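Local coordinates for phage-like element PBSX protein XkdM (Bacillus subtilis, PDB 2GUJ) that is a phage-like element protein of the tail tube family, and probably forms part of the tail tube of the defective phage PBSX, at residues 6-14 / 26-35; 82-92 / 103-113. One frame throughout, in Å; residues are numbered along the deposited sequence.

Interaction 1: residues 6-14 / 26-35; sequences QNTISGKEG and IKTFEANVEK
I9 packs its CG2 branch against A31 CB, beside the F29 ring, in an antiparallel strand pair of the curled sheet of a protein of the phage tail tube family. I9 keeps CG1 anti to its nitrogen (chi1 172°), which leaves I9 CG2 to lie 3.5 Å from A31 CB. G11 N lies over one face of the F29 ring, 3.4 Å from F29 CE2, and F29 also touches A90 of strand 86-92. The opposite side of the sheet carries S10 and E30, with S10 CB 3.5 Å from E30 CB; S10 OG is hydrogen-bonded to D93. At one end the side chain of N7 crosses V33 at about a right angle. At the other, E13 and K27 run side by side and point the same way, and a salt bridge joins K27 NZ to E13 OE2, though its detailed geometry is doubtful. E13 OE2 also forms a salt bridge with R15, so this oxygen is shared by K27 and R15. Between the strands, the backbone bond beside the I9 and A31 side chains is short and nearly in line with the carbonyl: A31 N donates to I9 O at 2.6 Å, with a C=O...donor angle of 177°.

Interaction 2: residues 82-92 / 103-113; sequences SDPYFTLQAVL and RVTLYDVNFDS
A β hairpin of strands 86-92 and 103-109, broken by a β bulge, sets this contact: the register slips by one residue between F86 and L88, where a type II turn from L106 to V109 kinks the partner strand. On the regular side V104 N and A90 O hydrogen-bond at 2.8 Å. On the face carrying Q89 and R103, Q89, with CG anti to its nitrogen (chi1 -163°), extends to R103, and R103 NE gives a weak hydrogen bond to Q89 OE1, the amide and guanidinium planes standing steeply to each other. On the other face L88 and L106 lie side by side, pointing the same way, with L88 CD2 4.1 Å from L106 CD2, while L88 CB meets V109 CG1 at 3.5 Å. Within the turn, D108 comes over the Y85 ring, but its exact placement there is doubtful. F111 presents an edge to the face of F86, a T-shaped pair with centroids 5.0 Å apart and planes at 74°. At the far end D83 OD1 accepts S113 N at 2.7 Å on its syn side, tilted 28° out of the carboxylate plane, tying the chain ahead of the hairpin to the first turn of helix 113-117, for which D112 is the N-cap. The one-residue shift between F86 and L88 is a β bulge in an antiparallel hairpin, part of the curled sheet of this tail tube family protein.

Overall arrangement
From the N terminus, residues 6-14 run along the sheet and turn a corner at 12 and 13 into strand 14-18; the chain then returns through strand 21-33, so interaction 1 closes the short excursion between G14 and I26. Strand 57-63 and helix 68-79 follow before interaction 2 closes a second loop, between L92 and R103. The two are therefore in series along the chain, neither enclosing nor crossing the other. In space they meet: strand 14-18 pairs with 86-92, and A90 CB packs against G14 and F29 while L92 reaches S10. Interaction 1 thus joins the N-terminal strands and interaction 2 the later hairpin, both in one curled antiparallel sheet; interaction 2 also ties the chain before that hairpin to helix 113-117.

Interaction 1: residues 6-14 / 26-35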
loop_
_atom_site.group_PDB
_atom_site.type_symbol
_atom_site.label_atom_id
_atom_site.label_comp_id
_atom_site.label_asym_id
_atom_site.label_seq_id
_atom_site.Cartn_x
_atom_site.Cartn_y
_atom_site.Cartn_z
ATOM N N GLN B 6 2.495 6.004 11.246
ATOM C CA GLN B 6 3.159 7.289 11.082
ATOM C C GLN B 6 4.666 7.083 10.930
ATOM O O GLN B 6 5.433 8.041 10.833
ATOM C CB GLN B 6 2.894 8.203 12.287
ATOM C CG GLN B 6 3.002 9.678 11.958
ATOM C CD GLN B 6 1.990 10.109 10.909
ATOM O OE1 GLN B 6 0.782 10.104 11.159
ATOM N NE2 GLN B 6 2.479 10.480 9.726
ATOM N N ASN B 7 5.082 5.820 10.902
ATOM C CA ASN B 7 6.491 5.449 10.734
ATOM C C ASN B 7 6.790 5.537 9.240
ATOM O O ASN B 7 7.652 4.837 8.711
ATOM C CB ASN B 7 6.710 4.012 11.218
ATOM C CG ASN B 7 8.178 3.674 11.409
ATOM O OD1 ASN B 7 8.524 2.535 11.709
ATOM N ND2 ASN B 7 9.048 4.667 11.240
ATOM N N THR B 8 6.062 6.426 8.574
ATOM C CA THR B 8 6.165 6.629 7.137
ATOM C C THR B 8 7.347 7.525 6.745
ATOM O O THR B 8 8.101 7.982 7.606
ATOM C CB THR B 8 4.836 7.216 6.632
ATOM O OG1 THR B 8 4.835 7.285 5.205
ATOM C CG2 THR B 8 4.614 8.603 7.221
ATOM N N ILE B 9 7.496 7.760 5.444
ATOM C CA ILE B 9 8.583 8.568 4.889
ATOM C C ILE B 9 8.254 8.833 3.434
ATOM O O ILE B 9 7.960 7.895 2.688
ATOM C CB ILE B 9 9.909 7.809 4.870
ATOM C CG1 ILE B 9 10.966 8.624 4.107
ATOM C CG2 ILE B 9 9.709 6.479 4.188
ATOM C CD1 ILE B 9 12.298 7.925 3.945
ATOM N N SER B 10 8.323 10.088 3.012
ATOM C CA SER B 10 8.017 10.399 1.629
ATOM C C SER B 10 8.749 11.643 1.167
ATOM O O SER B 10 9.171 12.461 1.977
ATOM C CB SER B 10 6.528 10.618 1.473
ATOM O OG SER B 10 6.255 11.989 1.629
ATOM N N GLY B 11 8.883 11.786 -0.144
ATOM C CA GLY B 11 9.564 12.944 -0.674
ATOM C C GLY B 11 9.123 13.353 -2.068
ATOM O O GLY B 11 8.781 12.518 -2.903
ATOM N N LYS B 12 9.134 14.657 -2.314
ATOM C CA LYS B 12 8.756 15.212 -3.607
ATOM C C LYS B 12 9.775 14.834 -4.685
ATOM O O LYS B 12 10.772 14.166 -4.409
ATOM C CB LYS B 12 8.669 16.738 -3.504
ATOM C CG LYS B 12 7.268 17.320 -3.272
ATOM C CD LYS B 12 6.616 17.691 -4.611
ATOM C CE LYS B 12 5.494 18.711 -4.474
ATOM N NZ LYS B 12 5.050 19.152 -5.819
ATOM N N GLU B 13 9.499 15.288 -5.902
ATOM C CA GLU B 13 10.310 15.053 -7.093
ATOM C C GLU B 13 11.659 14.385 -6.882
ATOM O O GLU B 13 12.513 14.907 -6.170
ATOM C CB GLU B 13 10.505 16.368 -7.843
ATOM C CG GLU B 13 9.197 17.082 -8.124
ATOM C CD GLU B 13 9.111 17.656 -9.529
ATOM O OE1 GLU B 13 8.058 18.247 -9.844
ATOM O OE2 GLU B 13 10.075 17.519 -10.318
ATOM N N GLY B 14 11.842 13.229 -7.521
ATOM C CA GLY B 14 13.089 12.488 -7.403
ATOM C C GLY B 14 13.494 11.756 -8.673
ATOM O O GLY B 14 12.732 11.696 -9.635
ATOM N N ILE B 26 10.827 10.297 -11.395
ATOM C CA ILE B 26 9.700 9.893 -10.574
ATOM C C ILE B 26 9.238 10.997 -9.631
ATOM O O ILE B 26 10.033 11.591 -8.907
ATOM C CB ILE B 26 10.047 8.647 -9.759
ATOM C CG1 ILE B 26 8.881 8.295 -8.840
ATOM C CG2 ILE B 26 11.326 8.885 -8.969
ATOM C CD1 ILE B 26 8.602 6.814 -8.771
ATOM N N LYS B 27 7.940 11.265 -9.645
ATOM C CA LYS B 27 7.385 12.308 -8.798
ATOM C C LYS B 27 7.115 11.818 -7.391
ATOM O O LYS B 27 7.888 11.047 -6.837
ATOM C CB LYS B 27 6.092 12.847 -9.396
ATOM C CG LYS B 27 6.137 14.332 -9.693
ATOM C CD LYS B 27 7.205 14.654 -10.724
ATOM C CE LYS B 27 7.048 16.070 -11.230
ATOM N NZ LYS B 27 8.098 16.448 -12.220
ATOM N N THR B 28 6.017 12.276 -6.808
ATOM C CA THR B 28 5.665 11.870 -5.465
ATOM C C THR B 28 5.900 10.387 -5.223
ATOM O O THR B 28 5.579 9.537 -6.059
ATOM C CB THR B 28 4.200 12.176 -5.176
ATOM O OG1 THR B 28 3.840 11.614 -3.911
ATOM C CG2 THR B 28 3.311 11.568 -6.267
ATOM N N PHE B 29 6.471 10.096 -4.064
ATOM C CA PHE B 29 6.746 8.731 -3.653
ATOM C C PHE B 29 6.636 8.720 -2.140
ATOM O O PHE B 29 6.900 9.732 -1.492
ATOM C CB PHE B 29 8.151 8.320 -4.102
ATOM C CG PHE B 29 9.209 8.522 -3.068
ATOM C CD1 PHE B 29 9.399 7.583 -2.066
ATOM C CD2 PHE B 29 9.977 9.682 -3.058
ATOM C CE1 PHE B 29 10.335 7.798 -1.059
ATOM C CE2 PHE B 29 10.918 9.905 -2.058
ATOM C CZ PHE B 29 11.096 8.963 -1.050
ATOM N N GLU B 30 6.233 7.588 -1.577
ATOM C CA GLU B 30 6.101 7.475 -0.128
ATOM C C GLU B 30 6.401 6.049 0.318
ATOM O O GLU B 30 5.669 5.120 -0.019
ATOM C CB GLU B 30 4.685 7.863 0.302
ATOM C CG GLU B 30 4.441 7.770 1.811
ATOM C CD GLU B 30 2.969 7.923 2.178
ATOM O OE1 GLU B 30 2.162 7.036 1.808
ATOM O OE2 GLU B 30 2.613 8.928 2.841
ATOM N N ALA B 31 7.474 5.880 1.085
ATOM C CA ALA B 31 7.871 4.560 1.551
ATOM C C ALA B 31 7.430 4.293 2.971
ATOM O O ALA B 31 6.692 5.075 3.548
ATOM C CB ALA B 31 9.379 4.400 1.432
ATOM N N ASN B 32 7.930 3.199 3.537
ATOM C CA ASN B 32 7.573 2.781 4.892
ATOM C C ASN B 32 8.614 1.911 5.598
ATOM O O ASN B 32 8.536 0.682 5.504
ATOM C CB ASN B 32 6.274 1.978 4.842
ATOM C CG ASN B 32 5.047 2.848 4.882
ATOM O OD1 ASN B 32 4.779 3.506 5.887
ATOM N ND2 ASN B 32 4.280 2.851 3.795
ATOM N N VAL B 33 9.571 2.492 6.318
ATOM C CA VAL B 33 10.530 1.624 7.005
ATOM C C VAL B 33 9.775 0.589 7.836
ATOM O O VAL B 33 8.923 0.940 8.644
ATOM C CB VAL B 33 11.460 2.404 7.938
ATOM C CG1 VAL B 33 12.633 2.959 7.151
ATOM C CG2 VAL B 33 10.699 3.531 8.607
ATOM N N GLU B 34 10.072 -0.688 7.622
ATOM C CA GLU B 34 9.401 -1.742 8.364
ATOM C C GLU B 34 9.937 -1.867 9.773
ATOM O O GLU B 34 11.146 -1.998 9.973
ATOM C CB GLU B 34 9.565 -3.084 7.679
ATOM C CG GLU B 34 8.998 -4.229 8.502
ATOM C CD GLU B 34 9.613 -5.557 8.131
ATOM O OE1 GLU B 34 10.807 -5.761 8.455
ATOM O OE2 GLU B 34 8.907 -6.387 7.511
ATOM N N LYS B 35 9.021 -1.842 10.739
ATOM C CA LYS B 35 9.338 -1.962 12.162
ATOM C C LYS B 35 9.112 -3.407 12.559
ATOM O O LYS B 35 8.028 -3.763 13.031
ATOM C CB LYS B 35 8.406 -1.074 12.993
ATOM C CG LYS B 35 8.411 -1.394 14.495
ATOM C CD LYS B 35 7.170 -0.840 15.204
ATOM C CE LYS B 35 7.160 -1.184 16.703
ATOM N NZ LYS B 35 5.916 -0.709 17.386
#

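Interaction 2: residues 82-92 / 103-113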
loop_
_atom_site.group_PDB
_atom_site.type_symbol
_atom_site.label_atom_id
_atom_site.label_comp_id
_atom_site.label_asym_id
_atom_site.label_seq_id
_atom_site.Cartn_x
_atom_site.Cartn_y
_atom_site.Cartn_z
ATOM N N SER B 82 14.025 -11.049 -14.563
ATOM C CA SER B 82 14.652 -10.578 -13.349
ATOM C C SER B 82 14.228 -9.155 -13.048
ATOM O O SER B 82 13.754 -8.435 -13.926
ATOM C CB SER B 82 16.174 -10.670 -13.455
ATOM O OG SER B 82 16.664 -11.772 -12.710
ATOM N N ASP B 83 14.369 -8.774 -11.786
ATOM C CA ASP B 83 14.034 -7.434 -11.350
ATOM C C ASP B 83 15.320 -6.795 -10.889
ATOM O O ASP B 83 16.002 -7.309 -10.004
ATOM C CB ASP B 83 13.026 -7.461 -10.211
ATOM C CG ASP B 83 11.627 -7.752 -10.695
ATOM O OD1 ASP B 83 11.254 -7.219 -11.766
ATOM O OD2 ASP B 83 10.897 -8.501 -10.000
ATOM N N PRO B 84 15.674 -5.659 -11.497
ATOM C CA PRO B 84 16.887 -4.898 -11.193
ATOM C C PRO B 84 16.750 -4.037 -9.943
ATOM O O PRO B 84 15.643 -3.776 -9.481
ATOM C CB PRO B 84 17.061 -4.054 -12.445
ATOM C CG PRO B 84 15.649 -3.693 -12.773
ATOM C CD PRO B 84 14.917 -5.014 -12.590
ATOM N N TYR B 85 17.883 -3.602 -9.407
ATOM C CA TYR B 85 17.895 -2.754 -8.228
ATOM C C TYR B 85 18.239 -1.323 -8.595
ATOM O O TYR B 85 19.394 -1.019 -8.893
ATOM C CB TYR B 85 18.941 -3.220 -7.226
ATOM C CG TYR B 85 18.579 -4.426 -6.407
ATOM C CD1 TYR B 85 17.301 -4.583 -5.878
ATOM C CD2 TYR B 85 19.538 -5.385 -6.098
ATOM C CE1 TYR B 85 16.991 -5.671 -5.059
ATOM C CE2 TYR B 85 19.235 -6.467 -5.281
ATOM C CZ TYR B 85 17.959 -6.603 -4.768
ATOM O OH TYR B 85 17.646 -7.684 -3.988
ATOM N N PHE B 86 17.255 -0.439 -8.575
ATOM C CA PHE B 86 17.521 0.954 -8.887
ATOM C C PHE B 86 17.729 1.699 -7.564
ATOM O O PHE B 86 17.346 1.210 -6.494
ATOM C CB PHE B 86 16.348 1.589 -9.640
ATOM C CG PHE B 86 15.511 0.615 -10.416
ATOM C CD1 PHE B 86 14.921 -0.475 -9.785
ATOM C CD2 PHE B 86 15.261 0.818 -11.767
ATOM C CE1 PHE B 86 14.084 -1.350 -10.484
ATOM C CE2 PHE B 86 14.423 -0.048 -12.480
ATOM C CZ PHE B 86 13.834 -1.137 -11.834
ATOM N N THR B 87 18.357 2.866 -7.638
ATOM C CA THR B 87 18.595 3.684 -6.459
ATOM C C THR B 87 17.786 4.959 -6.635
ATOM O O THR B 87 18.101 5.788 -7.490
ATOM C CB THR B 87 20.069 4.043 -6.334
ATOM O OG1 THR B 87 20.779 2.895 -5.856
ATOM C CG2 THR B 87 20.267 5.236 -5.390
ATOM N N LEU B 88 16.747 5.115 -5.821
ATOM C CA LEU B 88 15.877 6.275 -5.924
ATOM C C LEU B 88 16.353 7.432 -5.055
ATOM O O LEU B 88 16.265 7.380 -3.824
ATOM C CB LEU B 88 14.437 5.869 -5.564
ATOM C CG LEU B 88 13.431 7.006 -5.780
ATOM C CD1 LEU B 88 11.988 6.507 -5.715
ATOM C CD2 LEU B 88 13.680 8.079 -4.731
ATOM N N GLN B 89 16.817 8.499 -5.693
ATOM C CA GLN B 89 17.320 9.637 -4.933
ATOM C C GLN B 89 16.487 10.907 -5.110
ATOM O O GLN B 89 16.683 11.661 -6.060
ATOM C CB GLN B 89 18.774 9.902 -5.311
ATOM C CG GLN B 89 19.492 10.764 -4.308
ATOM C CD GLN B 89 20.975 10.843 -4.575
ATOM O OE1 GLN B 89 21.709 11.548 -3.874
ATOM N NE2 GLN B 89 21.432 10.116 -5.593
ATOM N N ALA B 90 15.570 11.143 -4.173
ATOM C CA ALA B 90 14.679 12.296 -4.236
ATOM C C ALA B 90 14.931 13.342 -3.169
ATOM O O ALA B 90 15.918 13.289 -2.430
ATOM C CB ALA B 90 13.219 11.830 -4.150
ATOM N N VAL B 91 13.999 14.290 -3.106
ATOM C CA VAL B 91 14.048 15.383 -2.144
ATOM C C VAL B 91 13.017 15.167 -1.038
ATOM O O VAL B 91 11.819 15.105 -1.301
ATOM C CB VAL B 91 13.741 16.740 -2.810
ATOM C CG1 VAL B 91 13.490 17.782 -1.734
ATOM C CG2 VAL B 91 14.897 17.169 -3.707
ATOM N N LEU B 92 13.479 15.086 0.203
ATOM C CA LEU B 92 12.579 14.862 1.324
ATOM C C LEU B 92 11.480 15.911 1.449
ATOM O O LEU B 92 11.713 17.093 1.202
ATOM C CB LEU B 92 13.373 14.800 2.622
ATOM C CG LEU B 92 12.588 14.223 3.793
ATOM C CD1 LEU B 92 11.893 12.929 3.399
ATOM C CD2 LEU B 92 13.545 13.989 4.933
ATOM N N ARG B 103 18.198 15.537 1.016
ATOM C CA ARG B 103 17.984 14.523 -0.008
ATOM C C ARG B 103 17.789 13.170 0.649
ATOM O O ARG B 103 18.418 12.852 1.656
ATOM C CB ARG B 103 19.184 14.445 -0.954
ATOM C CG ARG B 103 19.014 13.401 -2.054
ATOM C CD ARG B 103 19.253 14.004 -3.429
ATOM N NE ARG B 103 20.636 13.876 -3.878
ATOM C CZ ARG B 103 21.100 14.426 -4.992
ATOM N NH1 ARG B 103 20.296 15.149 -5.760
ATOM N NH2 ARG B 103 22.359 14.226 -5.354
ATOM N N VAL B 104 16.922 12.369 0.057
ATOM C CA VAL B 104 16.636 11.044 0.565
ATOM C C VAL B 104 16.976 10.052 -0.517
ATOM O O VAL B 104 16.539 10.208 -1.655
ATOM C CB VAL B 104 15.156 10.881 0.841
ATOM C CG1 VAL B 104 14.913 9.650 1.675
ATOM C CG2 VAL B 104 14.636 12.116 1.511
ATOM N N THR B 105 17.766 9.045 -0.197
ATOM C CA THR B 105 18.039 8.049 -1.207
ATOM C C THR B 105 17.403 6.773 -0.681
ATOM O O THR B 105 17.240 6.611 0.528
ATOM C CB THR B 105 19.531 7.832 -1.411
ATOM O OG1 THR B 105 20.007 6.899 -0.439
ATOM C CG2 THR B 105 20.289 9.156 -1.281
ATOM N N LEU B 106 17.002 5.886 -1.582
ATOM C CA LEU B 106 16.401 4.619 -1.182
ATOM C C LEU B 106 17.209 3.539 -1.833
ATOM O O LEU B 106 16.997 3.203 -3.001
ATOM C CB LEU B 106 14.951 4.510 -1.645
ATOM C CG LEU B 106 13.940 5.227 -0.751
ATOM C CD1 LEU B 106 14.130 4.777 0.692
ATOM C CD2 LEU B 106 14.139 6.713 -0.850
ATOM N N TYR B 107 18.146 2.990 -1.079
ATOM C CA TYR B 107 18.984 1.946 -1.624
ATOM C C TYR B 107 18.179 0.726 -1.958
ATOM O O TYR B 107 17.304 0.308 -1.205
ATOM C CB TYR B 107 20.099 1.600 -0.654
ATOM C CG TYR B 107 20.890 2.817 -0.275
ATOM C CD1 TYR B 107 21.087 3.857 -1.189
ATOM C CD2 TYR B 107 21.421 2.949 1.002
ATOM C CE1 TYR B 107 21.784 4.999 -0.837
ATOM C CE2 TYR B 107 22.121 4.088 1.368
ATOM C CZ TYR B 107 22.295 5.114 0.443
ATOM O OH TYR B 107 22.933 6.271 0.828
ATOM N N ASP B 108 18.470 0.198 -3.134
ATOM C CA ASP B 108 17.831 -0.983 -3.658
ATOM C C ASP B 108 16.323 -1.001 -3.746
ATOM O O ASP B 108 15.698 -2.024 -3.459
ATOM C CB ASP B 108 18.332 -2.208 -2.906
ATOM C CG ASP B 108 19.510 -2.843 -3.597
ATOM O OD1 ASP B 108 20.397 -2.107 -4.086
ATOM O OD2 ASP B 108 19.540 -4.084 -3.661
ATOM N N VAL B 109 15.736 0.128 -4.136
ATOM C CA VAL B 109 14.295 0.173 -4.331
ATOM C C VAL B 109 14.156 -0.840 -5.462
ATOM O O VAL B 109 15.075 -0.978 -6.268
ATOM C CB VAL B 109 13.812 1.554 -4.836
ATOM C CG1 VAL B 109 14.999 2.492 -4.993
ATOM C CG2 VAL B 109 13.066 1.398 -6.166
ATOM N N ASN B 110 13.028 -1.535 -5.542
ATOM C CA ASN B 110 12.870 -2.533 -6.593
ATOM C C ASN B 110 11.437 -2.891 -6.950
ATOM O O ASN B 110 10.719 -3.461 -6.136
ATOM C CB ASN B 110 13.622 -3.788 -6.168
ATOM C CG ASN B 110 13.245 -5.010 -6.986
ATOM O OD1 ASN B 110 12.797 -4.893 -8.128
ATOM N ND2 ASN B 110 13.448 -6.195 -6.412
ATOM N N PHE B 111 11.025 -2.560 -8.172
ATOM C CA PHE B 111 9.670 -2.878 -8.634
ATOM C C PHE B 111 9.662 -4.144 -9.468
ATOM O O PHE B 111 10.690 -4.785 -9.666
ATOM C CB PHE B 111 9.092 -1.795 -9.539
ATOM C CG PHE B 111 9.661 -0.446 -9.314
ATOM C CD1 PHE B 111 10.938 -0.126 -9.771
ATOM C CD2 PHE B 111 8.917 0.517 -8.643
ATOM C CE1 PHE B 111 11.469 1.147 -9.561
ATOM C CE2 PHE B 111 9.422 1.789 -8.422
ATOM C CZ PHE B 111 10.703 2.116 -8.879
ATOM N N ASP B 112 8.480 -4.489 -9.963
ATOM C CA ASP B 112 8.321 -5.648 -10.825
ATOM C C ASP B 112 8.466 -5.076 -12.234
ATOM O O ASP B 112 7.735 -4.164 -12.631
ATOM C CB ASP B 112 6.935 -6.279 -10.619
ATOM C CG ASP B 112 6.696 -7.501 -11.509
ATOM O OD1 ASP B 112 7.476 -8.478 -11.454
ATOM O OD2 ASP B 112 5.709 -7.494 -12.270
ATOM N N SER B 113 9.434 -5.599 -12.971
ATOM C CA SER B 113 9.709 -5.143 -14.326
ATOM C C SER B 113 8.433 -4.909 -15.112
ATOM O O SER B 113 8.111 -3.778 -15.475
ATOM C CB SER B 113 10.552 -6.184 -15.038
ATOM O OG SER B 113 11.653 -6.538 -14.234
#